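Local atomic coordinates of membrane-fusion protein (PDB entry 5XU0), a protein that probably serves as the membrane-fusion component of a MacAB-like efflux pump in Streptococcus pneumoniae, forming part of its export channel. Residues 210-221 against 237-247. The protein carries 2 engineered substitutions. Numbering follows the deposited sequence.
Sequences TGKLSYISDYPK and SKYPYTIDVTG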
loop_
_atom_site.group_PDB
_atom_site.type_symbol
_atom_site.label_atom_id
_atom_site.label_comp_id
_atom_site.label_asym_id
_atom_site.label_seq_id
_atom_site.Cartn_x
_atom_site.Cartn_y
_atom_site.Cartn_z
ATOM N N THR B 210 -48.480 0.978 3.715
ATOM C CA THR B 210 -48.464 -0.125 4.661
ATOM C C THR B 210 -47.164 -0.903 4.493
ATOM O O THR B 210 -46.414 -0.702 3.535
ATOM C CB THR B 210 -49.678 -1.045 4.466
ATOM O OG1 THR B 210 -49.506 -2.239 5.241
ATOM C CG2 THR B 210 -49.844 -1.409 2.999
ATOM N N GLY B 211 -46.900 -1.794 5.441
ATOM C CA GLY B 211 -45.676 -2.577 5.422
ATOM C C GLY B 211 -45.646 -3.534 6.593
ATOM O O GLY B 211 -46.550 -3.551 7.434
ATOM N N LYS B 212 -44.578 -4.334 6.642
ATOM C CA LYS B 212 -44.432 -5.387 7.638
ATOM C C LYS B 212 -43.029 -5.383 8.233
ATOM O O LYS B 212 -42.040 -5.253 7.509
ATOM C CB LYS B 212 -44.706 -6.779 7.042
ATOM C CG LYS B 212 -46.100 -7.024 6.465
ATOM C CD LYS B 212 -46.130 -8.381 5.751
ATOM C CE LYS B 212 -46.822 -8.327 4.394
ATOM N NZ LYS B 212 -46.381 -9.434 3.499
ATOM N N LEU B 213 -42.952 -5.569 9.551
ATOM C CA LEU B 213 -41.675 -5.688 10.252
ATOM C C LEU B 213 -40.996 -6.992 9.850
ATOM O O LEU B 213 -41.494 -8.079 10.161
ATOM C CB LEU B 213 -41.900 -5.639 11.760
ATOM C CG LEU B 213 -41.354 -4.470 12.579
ATOM C CD1 LEU B 213 -41.530 -4.769 14.050
ATOM C CD2 LEU B 213 -39.890 -4.211 12.276
ATOM N N SER B 214 -39.850 -6.895 9.172
ATOM C CA SER B 214 -39.164 -8.084 8.686
ATOM C C SER B 214 -37.831 -8.365 9.363
ATOM O O SER B 214 -37.406 -9.525 9.372
ATOM C CB SER B 214 -38.935 -7.991 7.171
ATOM O OG SER B 214 -37.839 -7.145 6.871
ATOM N N TYR B 215 -37.154 -7.359 9.921
ATOM C CA TYR B 215 -35.887 -7.655 10.582
ATOM C C TYR B 215 -35.663 -6.733 11.774
ATOM O O TYR B 215 -35.709 -5.505 11.637
ATOM C CB TYR B 215 -34.725 -7.557 9.586
ATOM C CG TYR B 215 -33.350 -7.455 10.209
ATOM C CD1 TYR B 215 -32.581 -6.313 10.039
ATOM C CD2 TYR B 215 -32.817 -8.500 10.958
ATOM C CE1 TYR B 215 -31.321 -6.208 10.598
ATOM C CE2 TYR B 215 -31.553 -8.403 11.524
ATOM C CZ TYR B 215 -30.811 -7.253 11.338
ATOM O OH TYR B 215 -29.555 -7.140 11.892
ATOM N N ILE B 216 -35.417 -7.347 12.934
ATOM C CA ILE B 216 -35.115 -6.658 14.187
ATOM C C ILE B 216 -33.805 -7.228 14.718
ATOM O O ILE B 216 -33.720 -8.429 14.999
ATOM C CB ILE B 216 -36.231 -6.832 15.230
ATOM C CG1 ILE B 216 -37.486 -6.060 14.821
ATOM C CG2 ILE B 216 -35.749 -6.392 16.604
ATOM C CD1 ILE B 216 -38.719 -6.471 15.598
ATOM N N SER B 217 -32.798 -6.372 14.871
ATOM C CA SER B 217 -31.455 -6.833 15.205
ATOM C C SER B 217 -31.303 -7.036 16.708
ATOM O O SER B 217 -31.533 -6.112 17.498
ATOM C CB SER B 217 -30.408 -5.845 14.704
ATOM O OG SER B 217 -29.100 -6.310 14.994
ATOM N N ASP B 218 -30.907 -8.252 17.095
ATOM C CA ASP B 218 -30.455 -8.542 18.451
ATOM C C ASP B 218 -29.206 -7.764 18.831
ATOM O O ASP B 218 -28.945 -7.593 20.026
ATOM C CB ASP B 218 -30.161 -10.038 18.606
ATOM C CG ASP B 218 -31.313 -10.803 19.213
ATOM O OD1 ASP B 218 -32.445 -10.274 19.242
ATOM O OD2 ASP B 218 -31.078 -11.948 19.661
ATOM N N TYR B 219 -28.444 -7.285 17.851
ATOM C CA TYR B 219 -27.099 -6.793 18.089
ATOM C C TYR B 219 -27.074 -5.279 17.973
ATOM O O TYR B 219 -27.456 -4.745 16.921
ATOM C CB TYR B 219 -26.135 -7.421 17.090
ATOM C CG TYR B 219 -24.715 -6.942 17.206
ATOM C CD1 TYR B 219 -24.204 -6.009 16.315
ATOM C CD2 TYR B 219 -23.879 -7.428 18.203
ATOM C CE1 TYR B 219 -22.899 -5.569 16.416
ATOM C CE2 TYR B 219 -22.573 -6.993 18.312
ATOM C CZ TYR B 219 -22.089 -6.064 17.415
ATOM O OH TYR B 219 -20.790 -5.623 17.514
ATOM N N PRO B 220 -26.634 -4.553 18.998
ATOM C CA PRO B 220 -26.647 -3.088 18.921
ATOM C C PRO B 220 -25.575 -2.562 17.979
ATOM O O PRO B 220 -24.484 -3.127 17.865
ATOM C CB PRO B 220 -26.371 -2.660 20.366
ATOM C CG PRO B 220 -25.557 -3.783 20.929
ATOM C CD PRO B 220 -26.043 -5.045 20.256
ATOM N N LYS B 221 -25.905 -1.468 17.292
ATOM C CA LYS B 221 -24.919 -0.752 16.492
ATOM C C LYS B 221 -23.767 -0.328 17.398
ATOM O O LYS B 221 -23.990 0.183 18.499
ATOM C CB LYS B 221 -25.586 0.455 15.804
ATOM C CG LYS B 221 -24.742 1.326 14.842
ATOM C CD LYS B 221 -25.495 2.476 14.165
ATOM C CE LYS B 221 -24.547 3.269 13.265
ATOM N NZ LYS B 221 -25.217 4.404 12.575
ATOM N N SER B 237 -28.589 2.202 23.993
ATOM C CA SER B 237 -28.067 1.701 22.732
ATOM C C SER B 237 -29.213 1.466 21.751
ATOM O O SER B 237 -30.370 1.293 22.140
ATOM C CB SER B 237 -27.260 0.415 22.940
ATOM O OG SER B 237 -28.053 -0.608 23.515
ATOM N N LYS B 238 -28.875 1.464 20.463
ATOM C CA LYS B 238 -29.862 1.493 19.391
ATOM C C LYS B 238 -29.674 0.294 18.472
ATOM O O LYS B 238 -28.548 -0.014 18.067
ATOM C CB LYS B 238 -29.753 2.802 18.606
ATOM C CG LYS B 238 -30.055 4.040 19.450
ATOM C CD LYS B 238 -31.536 4.403 19.394
ATOM C CE LYS B 238 -32.058 4.905 20.737
ATOM N NZ LYS B 238 -30.995 5.523 21.577
ATOM N N TYR B 239 -30.784 -0.372 18.136
ATOM C CA TYR B 239 -30.767 -1.606 17.361
ATOM C C TYR B 239 -31.431 -1.395 16.011
ATOM O O TYR B 239 -32.576 -0.936 15.966
ATOM C CB TYR B 239 -31.493 -2.722 18.119
ATOM C CG TYR B 239 -31.008 -2.917 19.534
ATOM C CD1 TYR B 239 -30.052 -3.876 19.830
ATOM C CD2 TYR B 239 -31.505 -2.142 20.573
ATOM C CE1 TYR B 239 -29.604 -4.059 21.119
ATOM C CE2 TYR B 239 -31.059 -2.316 21.868
ATOM C CZ TYR B 239 -30.111 -3.277 22.135
ATOM O OH TYR B 239 -29.665 -3.459 23.424
ATOM N N PRO B 240 -30.783 -1.737 14.901
ATOM C CA PRO B 240 -31.386 -1.465 13.589
ATOM C C PRO B 240 -32.565 -2.379 13.284
ATOM O O PRO B 240 -32.569 -3.564 13.626
ATOM C CB PRO B 240 -30.227 -1.712 12.615
ATOM C CG PRO B 240 -29.354 -2.689 13.315
ATOM C CD PRO B 240 -29.465 -2.387 14.785
ATOM N N TYR B 241 -33.579 -1.804 12.635
ATOM C CA TYR B 241 -34.751 -2.522 12.149
ATOM C C TYR B 241 -34.971 -2.168 10.686
ATOM O O TYR B 241 -34.632 -1.062 10.235
ATOM C CB TYR B 241 -36.023 -2.163 12.929
ATOM C CG TYR B 241 -36.630 -0.873 12.431
ATOM C CD1 TYR B 241 -36.143 0.338 12.871
ATOM C CD2 TYR B 241 -37.668 -0.861 11.505
ATOM C CE1 TYR B 241 -36.660 1.527 12.423
ATOM C CE2 TYR B 241 -38.192 0.335 11.041
ATOM C CZ TYR B 241 -37.680 1.529 11.507
ATOM O OH TYR B 241 -38.189 2.729 11.070
ATOM N N THR B 242 -35.564 -3.108 9.947
ATOM C CA THR B 242 -35.943 -2.867 8.561
ATOM C C THR B 242 -37.311 -3.493 8.322
ATOM O O THR B 242 -37.560 -4.634 8.740
ATOM C CB THR B 242 -34.945 -3.481 7.543
ATOM O OG1 THR B 242 -35.119 -4.898 7.529
ATOM C CG2 THR B 242 -33.504 -3.237 7.923
ATOM N N ILE B 243 -38.192 -2.748 7.649
ATOM C CA ILE B 243 -39.490 -3.275 7.247
ATOM C C ILE B 243 -39.615 -3.184 5.730
ATOM O O ILE B 243 -39.095 -2.261 5.085
ATOM C CB ILE B 243 -40.681 -2.558 7.935
ATOM C CG1 ILE B 243 -41.078 -1.295 7.172
ATOM C CG2 ILE B 243 -40.374 -2.226 9.383
ATOM C CD1 ILE B 243 -42.130 -0.459 7.856
ATOM N N ASP B 244 -40.315 -4.173 5.166
ATOM C CA ASP B 244 -40.588 -4.263 3.737
ATOM C C ASP B 244 -41.945 -3.631 3.455
ATOM O O ASP B 244 -42.951 -4.017 4.064
ATOM C CB ASP B 244 -40.583 -5.719 3.266
ATOM C CG ASP B 244 -39.350 -6.477 3.717
ATOM O OD1 ASP B 244 -38.791 -7.254 2.910
ATOM O OD2 ASP B 244 -38.936 -6.289 4.876
ATOM N N VAL B 245 -41.976 -2.669 2.530
ATOM C CA VAL B 245 -43.233 -2.018 2.188
ATOM C C VAL B 245 -44.118 -2.992 1.424
ATOM O O VAL B 245 -43.637 -3.840 0.661
ATOM C CB VAL B 245 -42.991 -0.729 1.383
ATOM C CG1 VAL B 245 -41.870 0.075 2.003
ATOM C CG2 VAL B 245 -42.686 -1.041 -0.074
ATOM N N THR B 246 -45.420 -2.892 1.651
ATOM C CA THR B 246 -46.381 -3.805 1.060
ATOM C C THR B 246 -47.451 -2.991 0.352
ATOM O O THR B 246 -47.611 -1.792 0.597
ATOM C CB THR B 246 -47.019 -4.718 2.116
ATOM O OG1 THR B 246 -47.876 -3.943 2.963
ATOM C CG2 THR B 246 -45.941 -5.370 2.967
ATOM N N GLY B 247 -48.186 -3.657 -0.529
ATOM C CA GLY B 247 -49.197 -2.968 -1.297
ATOM C C GLY B 247 -48.593 -2.017 -2.319
ATOM O O GLY B 247 -47.398 -2.039 -2.627
#
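The ring of Tyr215 meets Thr242 at its edge, where OG1 of Thr242 lies in the ring plane, while one face carries the backbone N of Ser217, offset toward the rim. Its CG stands anti to the backbone N (chi1 163°), which sets the ring beside Thr242, with Tyr215 CD1 3.8 Å from Thr242 CG2. Tyr241 receives CG2 of Ile243 at its edge, in plane; Leu213 CD2 reaches the same ring obliquely, 4.1 Å from Tyr241 CD2, and packs closer on Ile243 CG2, at 3.5 Å. The third ring, Tyr239, runs side by side with Pro220, whose CB sits 3.6 Å from Tyr239 CE1.

Between the face bearing Tyr215 and Thr242 and that bearing Leu213, Tyr241 and Ile243, the strands run antiparallel, the N-to-C directions of the axes of 210-216 and 239-246 making 152°. Lys212 and Asp244 form a hydrogen-bonded pair and Leu213 and Ile243 a non-hydrogen-bonded one; the register then slips by one residue. Thr242 O accepts both Ser214 N (3.2 Å) and Tyr215 N (3.0 Å), the signature of a classic beta bulge, and Thr242 N returns a bond to Tyr215 O. Past Ile216, two further backbone hydrogen bonds tie the loop to 237-247: Ser217 N to Pro240 O (3.1 Å) and Lys221 N to Lys238 O. Within that loop Ser217 OG donates to Tyr219 O, 3.0 Å away.

At the loop end of the barrel a second subunit joins: its Gln254 O accepts Tyr239 OH, and its Lys253 forms a salt bridge with Asp218. The pair belongs to a closed six-stranded antiparallel barrel, with strand 196-201 flanking 207-216 and strand 178-183 flanking 239-246. Tyr241 and Ile243 touch Met260 of strand 257-262, and Tyr241 OH bonds Ser6 O, whereas Ile216 and Tyr239 pack on Leu188 of helix 185-190.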